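Local coordinates for probable transcriptional repressor protein (Mycobacterium tuberculosis, PDB 4FX0) that probably acts as a redox-dependent transcriptional repressor of the MarR family, binding DNA through a winged helix-turn-helix domain, at residues R77-M85 / I95-A104; T34-S45 / R61-N72. All blocks are in the same frame, centred on the assembly; numbering follows the deposited sequence.

Contact 1. Residues R77-M85 / I95-A104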
loop_
_atom_site.group_PDB
_atom_site.type_symbol
_atom_site.label_atom_id
_atom_site.label_comp_id
_atom_site.label_asym_id
_atom_site.label_seq_id
_atom_site.Cartn_x
_atom_site.Cartn_y
_atom_site.Cartn_z
ATOM N N ARG B 77 -3.518 -13.716 16.874
ATOM C CA ARG B 77 -3.651 -14.966 17.616
ATOM C C ARG B 77 -3.489 -14.696 19.106
ATOM O O ARG B 77 -4.079 -15.381 19.940
ATOM C CB ARG B 77 -2.623 -16.004 17.159
ATOM C CG ARG B 77 -1.239 -15.824 17.763
ATOM C CD ARG B 77 -0.515 -17.156 17.929
ATOM N NE ARG B 77 -0.581 -17.655 19.300
ATOM C CZ ARG B 77 0.195 -17.224 20.289
ATOM N NH1 ARG B 77 1.093 -16.275 20.062
ATOM N NH2 ARG B 77 0.070 -17.734 21.507
ATOM N N ARG B 78 -2.684 -13.688 19.429
ATOM C CA ARG B 78 -2.460 -13.295 20.812
ATOM C C ARG B 78 -3.743 -12.722 21.400
ATOM O O ARG B 78 -3.933 -12.711 22.616
ATOM C CB ARG B 78 -1.336 -12.259 20.893
ATOM C CG ARG B 78 -0.683 -12.143 22.260
ATOM C CD ARG B 78 0.468 -11.149 22.234
ATOM N NE ARG B 78 1.391 -11.351 23.346
ATOM C CZ ARG B 78 1.331 -10.696 24.501
ATOM N NH1 ARG B 78 0.388 -9.786 24.705
ATOM N NH2 ARG B 78 2.218 -10.950 25.454
ATOM N N ASP B 79 -4.625 -12.250 20.524
ATOM C CA ASP B 79 -5.884 -11.651 20.946
ATOM C C ASP B 79 -7.043 -12.633 20.796
ATOM O O ASP B 79 -8.203 -12.279 21.008
ATOM C CB ASP B 79 -6.162 -10.373 20.151
ATOM C CG ASP B 79 -7.277 -9.543 20.754
ATOM O OD1 ASP B 79 -7.000 -8.769 21.693
ATOM O OD2 ASP B 79 -8.430 -9.664 20.289
ATOM N N GLY B 80 -6.722 -13.868 20.424
ATOM C CA GLY B 80 -7.719 -14.917 20.318
ATOM C C GLY B 80 -8.680 -14.743 19.158
ATOM O O GLY B 80 -9.815 -15.218 19.207
ATOM N N LEU B 81 -8.232 -14.055 18.114
ATOM C CA LEU B 81 -9.035 -13.897 16.910
ATOM C C LEU B 81 -8.779 -15.065 15.973
ATOM O O LEU B 81 -9.681 -15.536 15.278
ATOM C CB LEU B 81 -8.692 -12.587 16.207
ATOM C CG LEU B 81 -8.806 -11.318 17.050
ATOM C CD1 LEU B 81 -8.564 -10.094 16.181
ATOM C CD2 LEU B 81 -10.166 -11.241 17.725
ATOM N N VAL B 82 -7.534 -15.529 15.963
ATOM C CA VAL B 82 -7.134 -16.643 15.119
ATOM C C VAL B 82 -6.370 -17.680 15.931
ATOM O O VAL B 82 -5.730 -17.353 16.931
ATOM C CB VAL B 82 -6.254 -16.173 13.946
ATOM C CG1 VAL B 82 -7.038 -15.239 13.040
ATOM C CG2 VAL B 82 -4.999 -15.490 14.465
ATOM N N ARG B 83 -6.448 -18.932 15.498
ATOM C CA ARG B 83 -5.734 -20.014 16.155
ATOM C C ARG B 83 -4.735 -20.602 15.165
ATOM O O ARG B 83 -5.121 -21.135 14.125
ATOM C CB ARG B 83 -6.720 -21.079 16.642
ATOM C CG ARG B 83 -6.152 -22.060 17.655
ATOM C CD ARG B 83 -7.250 -22.921 18.267
ATOM N NE ARG B 83 -8.096 -23.539 17.249
ATOM C CZ ARG B 83 -9.304 -23.098 16.910
ATOM N NH1 ARG B 83 -9.820 -22.036 17.512
ATOM N NH2 ARG B 83 -10.000 -23.725 15.970
ATOM N N VAL B 84 -3.449 -20.485 15.485
ATOM C CA VAL B 84 -2.399 -20.897 14.560
ATOM C C VAL B 84 -1.528 -22.022 15.106
ATOM O O VAL B 84 -0.756 -21.831 16.047
ATOM C CB VAL B 84 -1.495 -19.713 14.167
ATOM C CG1 VAL B 84 -0.359 -20.188 13.273
ATOM C CG2 VAL B 84 -2.312 -18.634 13.475
ATOM N N MET B 85 -1.657 -23.194 14.496
ATOM C CA MET B 85 -0.829 -24.342 14.825
ATOM C C MET B 85 -0.017 -24.720 13.594
ATOM O O MET B 85 -0.148 -24.088 12.546
ATOM C CB MET B 85 -1.709 -25.512 15.255
ATOM C CG MET B 85 -2.642 -25.177 16.404
ATOM S SD MET B 85 -1.736 -24.979 17.945
ATOM C CE MET B 85 -0.979 -26.596 18.064
ATOM N N ILE B 95 -3.969 -22.198 10.046
ATOM C CA ILE B 95 -4.626 -21.046 10.653
ATOM C C ILE B 95 -6.143 -21.235 10.689
ATOM O O ILE B 95 -6.753 -21.630 9.694
ATOM C CB ILE B 95 -4.287 -19.736 9.908
ATOM C CG1 ILE B 95 -2.771 -19.574 9.763
ATOM C CG2 ILE B 95 -4.880 -18.540 10.631
ATOM C CD1 ILE B 95 -2.253 -19.852 8.367
ATOM N N GLU B 96 -6.743 -20.953 11.843
ATOM C CA GLU B 96 -8.184 -21.109 12.020
ATOM C C GLU B 96 -8.824 -19.871 12.635
ATOM O O GLU B 96 -8.192 -19.150 13.407
ATOM C CB GLU B 96 -8.489 -22.327 12.894
ATOM C CG GLU B 96 -8.295 -23.660 12.195
ATOM C CD GLU B 96 -8.568 -24.842 13.104
ATOM O OE1 GLU B 96 -8.269 -24.743 14.313
ATOM O OE2 GLU B 96 -9.084 -25.867 12.610
ATOM N N LEU B 97 -10.085 -19.632 12.287
ATOM C CA LEU B 97 -10.851 -18.557 12.900
ATOM C C LEU B 97 -11.439 -19.010 14.227
ATOM O O LEU B 97 -12.057 -20.072 14.314
ATOM C CB LEU B 97 -11.981 -18.093 11.980
ATOM C CG LEU B 97 -11.668 -17.001 10.960
ATOM C CD1 LEU B 97 -12.958 -16.511 10.323
ATOM C CD2 LEU B 97 -10.932 -15.848 11.622
ATOM N N THR B 98 -11.237 -18.203 15.260
ATOM C CA THR B 98 -11.882 -18.444 16.539
ATOM C C THR B 98 -13.245 -17.767 16.533
ATOM O O THR B 98 -13.479 -16.837 15.757
ATOM C CB THR B 98 -11.051 -17.892 17.705
ATOM O OG1 THR B 98 -10.909 -16.473 17.561
ATOM C CG2 THR B 98 -9.675 -18.536 17.725
ATOM N N ALA B 99 -14.140 -18.241 17.390
ATOM C CA ALA B 99 -15.471 -17.660 17.512
ATOM C C ALA B 99 -15.380 -16.149 17.691
ATOM O O ALA B 99 -16.180 -15.397 17.134
ATOM C CB ALA B 99 -16.219 -18.289 18.678
ATOM N N LYS B 100 -14.395 -15.713 18.470
ATOM C CA LYS B 100 -14.167 -14.293 18.700
ATOM C C LYS B 100 -13.759 -13.596 17.407
ATOM O O LYS B 100 -14.200 -12.482 17.124
ATOM C CB LYS B 100 -13.091 -14.090 19.769
ATOM C CG LYS B 100 -12.735 -12.637 20.025
ATOM C CD LYS B 100 -11.773 -12.504 21.195
ATOM C CE LYS B 100 -11.419 -11.049 21.448
ATOM N NZ LYS B 100 -10.585 -10.884 22.669
ATOM N N GLY B 101 -12.913 -14.262 16.625
ATOM C CA GLY B 101 -12.511 -13.746 15.332
ATOM C C GLY B 101 -13.716 -13.538 14.436
ATOM O O GLY B 101 -13.885 -12.476 13.838
ATOM N N ARG B 102 -14.560 -14.562 14.350
ATOM C CA ARG B 102 -15.785 -14.489 13.564
ATOM C C ARG B 102 -16.640 -13.312 14.013
ATOM O O ARG B 102 -17.226 -12.604 13.191
ATOM C CB ARG B 102 -16.573 -15.790 13.699
ATOM C CG ARG B 102 -16.644 -16.614 12.428
ATOM C CD ARG B 102 -17.159 -18.011 12.719
ATOM N NE ARG B 102 -16.073 -18.975 12.860
ATOM C CZ ARG B 102 -15.653 -19.768 11.879
ATOM N NH1 ARG B 102 -16.233 -19.711 10.688
ATOM N NH2 ARG B 102 -14.655 -20.617 12.087
ATOM N N ALA B 103 -16.708 -13.109 15.324
ATOM C CA ALA B 103 -17.460 -11.995 15.886
ATOM C C ALA B 103 -16.907 -10.658 15.396
ATOM O O ALA B 103 -17.635 -9.853 14.814
ATOM C CB ALA B 103 -17.443 -12.056 17.407
ATOM N N ALA B 104 -15.618 -10.428 15.630
ATOM C CA ALA B 104 -14.976 -9.183 15.220
ATOM C C ALA B 104 -15.167 -8.923 13.728
ATOM O O ALA B 104 -15.474 -7.804 13.319
ATOM C CB ALA B 104 -13.495 -9.205 15.571
#

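Contact 2. Residues T34-S45 / R61-N72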
loop_
_atom_site.group_PDB
_atom_site.type_symbol
_atom_site.label_atom_id
_atom_site.label_comp_id
_atom_site.label_asym_id
_atom_site.label_seq_id
_atom_site.Cartn_x
_atom_site.Cartn_y
_atom_site.Cartn_z
ATOM N N THR B 34 -5.491 -4.216 7.643
ATOM C CA THR B 34 -4.736 -5.417 7.306
ATOM C C THR B 34 -5.259 -6.621 8.085
ATOM O O THR B 34 -5.428 -7.703 7.525
ATOM C CB THR B 34 -3.233 -5.242 7.584
ATOM O OG1 THR B 34 -3.020 -5.065 8.989
ATOM C CG2 THR B 34 -2.689 -4.034 6.834
ATOM N N GLN B 35 -5.512 -6.429 9.377
ATOM C CA GLN B 35 -6.067 -7.494 10.211
ATOM C C GLN B 35 -7.418 -7.943 9.669
ATOM O O GLN B 35 -7.625 -9.124 9.390
ATOM C CB GLN B 35 -6.209 -7.030 11.662
ATOM C CG GLN B 35 -4.891 -6.888 12.406
ATOM C CD GLN B 35 -5.047 -6.169 13.733
ATOM O OE1 GLN B 35 -6.162 -5.863 14.158
ATOM N NE2 GLN B 35 -3.928 -5.888 14.390
ATOM N N PHE B 36 -8.334 -6.991 9.525
ATOM C CA PHE B 36 -9.628 -7.261 8.912
ATOM C C PHE B 36 -9.443 -8.053 7.624
ATOM O O PHE B 36 -10.120 -9.057 7.397
ATOM C CB PHE B 36 -10.364 -5.950 8.622
ATOM C CG PHE B 36 -11.513 -6.098 7.665
ATOM C CD1 PHE B 36 -12.770 -6.466 8.118
ATOM C CD2 PHE B 36 -11.337 -5.866 6.311
ATOM C CE1 PHE B 36 -13.829 -6.601 7.237
ATOM C CE2 PHE B 36 -12.392 -6.000 5.426
ATOM C CZ PHE B 36 -13.639 -6.368 5.888
ATOM N N SER B 37 -8.514 -7.599 6.788
ATOM C CA SER B 37 -8.237 -8.256 5.516
ATOM C C SER B 37 -7.894 -9.729 5.706
ATOM O O SER B 37 -8.533 -10.601 5.120
ATOM C CB SER B 37 -7.098 -7.546 4.780
ATOM O OG SER B 37 -7.426 -6.194 4.513
ATOM N N THR B 38 -6.882 -10.002 6.525
ATOM C CA THR B 38 -6.438 -11.373 6.746
ATOM C C THR B 38 -7.586 -12.235 7.260
ATOM O O THR B 38 -7.771 -13.364 6.807
ATOM C CB THR B 38 -5.249 -11.450 7.727
ATOM O OG1 THR B 38 -5.681 -11.084 9.042
ATOM C CG2 THR B 38 -4.127 -10.522 7.285
ATOM N N LEU B 39 -8.356 -11.699 8.202
ATOM C CA LEU B 39 -9.520 -12.409 8.718
ATOM C C LEU B 39 -10.446 -12.788 7.574
ATOM O O LEU B 39 -10.754 -13.962 7.374
ATOM C CB LEU B 39 -10.283 -11.551 9.726
ATOM C CG LEU B 39 -9.645 -11.362 11.101
ATOM C CD1 LEU B 39 -10.582 -10.587 12.009
ATOM C CD2 LEU B 39 -9.299 -12.709 11.710
ATOM N N ALA B 40 -10.887 -11.778 6.831
ATOM C CA ALA B 40 -11.766 -11.986 5.691
ATOM C C ALA B 40 -11.230 -13.098 4.799
ATOM O O ALA B 40 -11.967 -14.005 4.414
ATOM C CB ALA B 40 -11.917 -10.697 4.900
ATOM N N VAL B 41 -9.941 -13.025 4.482
ATOM C CA VAL B 41 -9.287 -14.039 3.663
ATOM C C VAL B 41 -9.463 -15.427 4.262
ATOM O O VAL B 41 -9.816 -16.377 3.562
ATOM C CB VAL B 41 -7.778 -13.757 3.516
ATOM C CG1 VAL B 41 -7.066 -14.965 2.926
ATOM C CG2 VAL B 41 -7.545 -12.517 2.665
ATOM N N ILE B 42 -9.209 -15.535 5.563
ATOM C CA ILE B 42 -9.319 -16.807 6.268
ATOM C C ILE B 42 -10.757 -17.317 6.276
ATOM O O ILE B 42 -11.010 -18.490 6.004
ATOM C CB ILE B 42 -8.802 -16.694 7.715
ATOM C CG1 ILE B 42 -7.314 -16.335 7.717
ATOM C CG2 ILE B 42 -9.037 -17.994 8.466
ATOM C CD1 ILE B 42 -6.739 -16.115 9.097
ATOM N N SER B 43 -11.696 -16.429 6.585
ATOM C CA SER B 43 -13.109 -16.787 6.588
ATOM C C SER B 43 -13.543 -17.260 5.206
ATOM O O SER B 43 -14.463 -18.068 5.076
ATOM C CB SER B 43 -13.964 -15.599 7.030
ATOM O OG SER B 43 -13.825 -14.508 6.137
ATOM N N LEU B 44 -12.876 -16.748 4.177
ATOM C CA LEU B 44 -13.176 -17.117 2.799
ATOM C C LEU B 44 -12.639 -18.496 2.447
ATOM O O LEU B 44 -13.322 -19.291 1.803
ATOM C CB LEU B 44 -12.569 -16.099 1.832
ATOM C CG LEU B 44 -13.278 -14.762 1.627
ATOM C CD1 LEU B 44 -12.390 -13.828 0.823
ATOM C CD2 LEU B 44 -14.617 -14.966 0.936
ATOM N N SER B 45 -11.412 -18.773 2.872
ATOM C CA SER B 45 -10.683 -19.940 2.386
ATOM C C SER B 45 -10.807 -21.192 3.260
ATOM O O SER B 45 -10.393 -22.276 2.849
ATOM C CB SER B 45 -9.208 -19.582 2.190
ATOM O OG SER B 45 -9.079 -18.373 1.460
ATOM N N ARG B 61 -1.493 -12.487 -0.717
ATOM C CA ARG B 61 -2.934 -12.366 -0.922
ATOM C C ARG B 61 -3.498 -11.078 -0.329
ATOM O O ARG B 61 -4.378 -10.455 -0.920
ATOM C CB ARG B 61 -3.674 -13.587 -0.361
ATOM C CG ARG B 61 -4.150 -14.557 -1.436
ATOM C CD ARG B 61 -4.553 -15.911 -0.865
ATOM N NE ARG B 61 -5.861 -15.894 -0.214
ATOM C CZ ARG B 61 -7.019 -15.965 -0.863
ATOM N NH1 ARG B 61 -7.034 -16.038 -2.184
ATOM N NH2 ARG B 61 -8.162 -15.952 -0.193
ATOM N N ILE B 62 -2.994 -10.682 0.835
ATOM C CA ILE B 62 -3.449 -9.452 1.478
ATOM C C ILE B 62 -2.683 -8.237 0.944
ATOM O O ILE B 62 -3.092 -7.091 1.142
ATOM C CB ILE B 62 -3.356 -9.540 3.025
ATOM C CG1 ILE B 62 -4.400 -10.516 3.570
ATOM C CG2 ILE B 62 -3.572 -8.181 3.666
ATOM C CD1 ILE B 62 -3.973 -11.961 3.543
ATOM N N GLY B 63 -1.580 -8.499 0.248
ATOM C CA GLY B 63 -0.794 -7.444 -0.366
ATOM C C GLY B 63 0.185 -6.794 0.592
ATOM O O GLY B 63 0.477 -5.604 0.480
ATOM N N VAL B 64 0.691 -7.580 1.537
ATOM C CA VAL B 64 1.657 -7.085 2.512
ATOM C C VAL B 64 2.926 -7.932 2.501
ATOM O O VAL B 64 3.022 -8.912 1.761
ATOM C CB VAL B 64 1.068 -7.085 3.937
ATOM C CG1 VAL B 64 -0.210 -6.261 3.985
ATOM C CG2 VAL B 64 0.807 -8.509 4.405
ATOM N N GLU B 65 3.900 -7.548 3.321
ATOM C CA GLU B 65 5.137 -8.311 3.455
ATOM C C GLU B 65 4.991 -9.406 4.507
ATOM O O GLU B 65 4.178 -9.290 5.426
ATOM C CB GLU B 65 6.302 -7.392 3.823
ATOM C CG GLU B 65 6.691 -6.414 2.733
ATOM C CD GLU B 65 7.882 -5.557 3.114
ATOM O OE1 GLU B 65 8.222 -5.511 4.316
ATOM O OE2 GLU B 65 8.480 -4.935 2.210
ATOM N N ARG B 66 5.780 -10.467 4.371
ATOM C CA ARG B 66 5.741 -11.573 5.319
ATOM C C ARG B 66 5.919 -11.088 6.753
ATOM O O ARG B 66 5.128 -11.423 7.634
ATOM C CB ARG B 66 6.801 -12.627 4.981
ATOM C CG ARG B 66 6.223 -13.914 4.412
ATOM C CD ARG B 66 7.296 -14.958 4.132
ATOM N NE ARG B 66 7.869 -15.522 5.353
ATOM C CZ ARG B 66 8.354 -16.757 5.447
ATOM N NH1 ARG B 66 8.329 -17.564 4.394
ATOM N NH2 ARG B 66 8.858 -17.190 6.595
ATOM N N THR B 67 6.962 -10.295 6.980
ATOM C CA THR B 67 7.253 -9.778 8.312
ATOM C C THR B 67 6.042 -9.063 8.901
ATOM O O THR B 67 5.647 -9.319 10.039
ATOM C CB THR B 67 8.451 -8.812 8.292
ATOM O OG1 THR B 67 8.196 -7.749 7.364
ATOM C CG2 THR B 67 9.718 -9.548 7.880
ATOM N N THR B 68 5.453 -8.168 8.115
ATOM C CA THR B 68 4.283 -7.419 8.554
ATOM C C THR B 68 3.129 -8.368 8.857
ATOM O O THR B 68 2.516 -8.296 9.923
ATOM C CB THR B 68 3.835 -6.403 7.491
ATOM O OG1 THR B 68 4.968 -5.648 7.043
ATOM C CG2 THR B 68 2.791 -5.458 8.065
ATOM N N LEU B 69 2.844 -9.257 7.911
ATOM C CA LEU B 69 1.789 -10.247 8.080
ATOM C C LEU B 69 1.986 -11.044 9.362
ATOM O O LEU B 69 1.117 -11.066 10.234
ATOM C CB LEU B 69 1.765 -11.210 6.895
ATOM C CG LEU B 69 0.862 -12.426 7.117
ATOM C CD1 LEU B 69 -0.553 -12.131 6.646
ATOM C CD2 LEU B 69 1.420 -13.648 6.412
ATOM N N THR B 70 3.135 -11.703 9.461
ATOM C CA THR B 70 3.453 -12.533 10.614
ATOM C C THR B 70 3.285 -11.776 11.928
ATOM O O THR B 70 2.646 -12.271 12.857
ATOM C CB THR B 70 4.884 -13.089 10.524
ATOM O OG1 THR B 70 5.809 -12.004 10.379
ATOM C CG2 THR B 70 5.014 -14.023 9.329
ATOM N N ARG B 71 3.856 -10.577 12.004
ATOM C CA ARG B 71 3.740 -9.763 13.209
ATOM C C ARG B 71 2.275 -9.505 13.543
ATOM O O ARG B 71 1.864 -9.595 14.700
ATOM C CB ARG B 71 4.494 -8.438 13.052
ATOM C CG ARG B 71 3.612 -7.205 13.205
ATOM C CD ARG B 71 4.432 -5.935 13.375
ATOM N NE ARG B 71 4.368 -5.067 12.203
ATOM C CZ ARG B 71 5.332 -4.962 11.294
ATOM N NH1 ARG B 71 6.445 -5.674 11.420
ATOM N NH2 ARG B 71 5.186 -4.143 10.261
ATOM N N ASN B 72 1.489 -9.188 12.519
ATOM C CA ASN B 72 0.062 -8.958 12.697
ATOM C C ASN B 72 -0.666 -10.233 13.084
ATOM O O ASN B 72 -1.507 -10.235 13.979
ATOM C CB ASN B 72 -0.552 -8.358 11.431
ATOM C CG ASN B 72 -0.483 -6.846 11.415
ATOM O OD1 ASN B 72 -0.778 -6.190 12.414
ATOM N ND2 ASN B 72 -0.088 -6.283 10.280
#

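Contact 1. Residues R77-M85 / I95-A104
The Arg83 guanidinium has CB of Glu96 over one face, while CG2 of Thr98 and the carbonyl O of Leu97 approach it obliquely. Its plane stands 73° from the Glu96 carboxylate, and NH2 reaches OE1 from above the carboxylate plane, in a salt bridge of 2.6 Å from Arg83 NH2 to Glu96 OE1; Arg83 NE adds a weak bond to the same atom. A bend at chi3 (51°) folds the arginine back over its partner, whose OE2 takes a hydrogen bond from Gly50 N. Arg83 and Glu96 also exchange backbone bonds, 2.7 Å from Arg83 N to Glu96 O and 2.8 Å from Glu96 N to Arg83 O, as an antiparallel hydrogen-bonded pair. The strands form the β-hairpin wing of a winged helix-turn-helix domain. On the sheet face away from the salt bridge, Val84 CG2 lies 3.8 Å from Ile95 CG2, the two side chains side by side. Where the hairpin runs into helix 99-119, Thr98 N donates to Leu81 O (3.1 Å), and Thr98 OG1 N-caps the helix by accepting from Gly101 N. Beside the Schellman turn at Gly80, the extended Lys100 chain passes Leu81 CD2 at its CG (3.7 Å), ending in a weak salt bridge to Asp79 OD2.

Contact 2. Residues T34-S45 / R61-N72
With chi1 at -70°, Ile62 sets CG1 beside its own backbone N and CG2 beside its carbonyl carbon, and the two branches spread over helix 33-45 as a knob among Thr34, Ser37, Thr38 and Val41. CG2 rests 3.8 Å from Ser37 CB, CG1 meets Thr38 CG2 at 3.7 Å, and CD1 reaches Val41 CG2 at 3.7 Å. Thr38 offers its methyl because its hydroxyl is turned back along the helix (chi1 68°): OG1 donates to Gln35 O at 2.8 Å, in the carbonyl plane on a lone pair. The same methyl also touches Leu69 CD1, and thus meets side chains from both helices of the helix-turn-helix. Gly63, with positive phi, ends helix 55-62 in a Schellman motif just before helix 66-78, the recognition helix by analogy with other MarR proteins. The 66-72 part of this helix lies at 82° to helix 34-45. At one end, Val41 CG1 lies 3.5 Å from Arg61 NE, at the edge of the guanidinium; nearby Ser45 OG donates to Val41 O of its own helix. At the other end the amides of Gln35 and Asn72 stand almost perpendicular, with Gln35 NE2 3.7 Å from Asn72 OD1. The hydroxyls of Thr38 and Ser45 find partners within helix 33-45, Gln35 OE1 is bonded to Thr32 N, and Ser37 OG to Asn33 O and to Arg12 of the second subunit; what joins the two segments is chiefly van der Waals contact around Ile62.

Helix 33-45, one partner of contact 2, also carries the residues that meet contact 1; the centres of the contacts are 13 Å apart. Its side in contact 2 receives Ile62 together with Leu69 and Asn72 of helix 66-78, while Leu39, Ile42 and Ser43 turn to the apolar face of the wing: Ile42 CD1 lies 3.4 Å from Ile95 CG2, and Leu39 CD2 is 3.5 Å from Leu97 CD2 and 3.6 Å from Val82 CG1. The C-terminal end of helix 66-78 leads through Asp79 and Gly80 into contact 1. Probable recognition helix and wing thus both pack against helix 33-45. Contact 2 also borders the second subunit, whereas no other chain of the dimer touches contact 1.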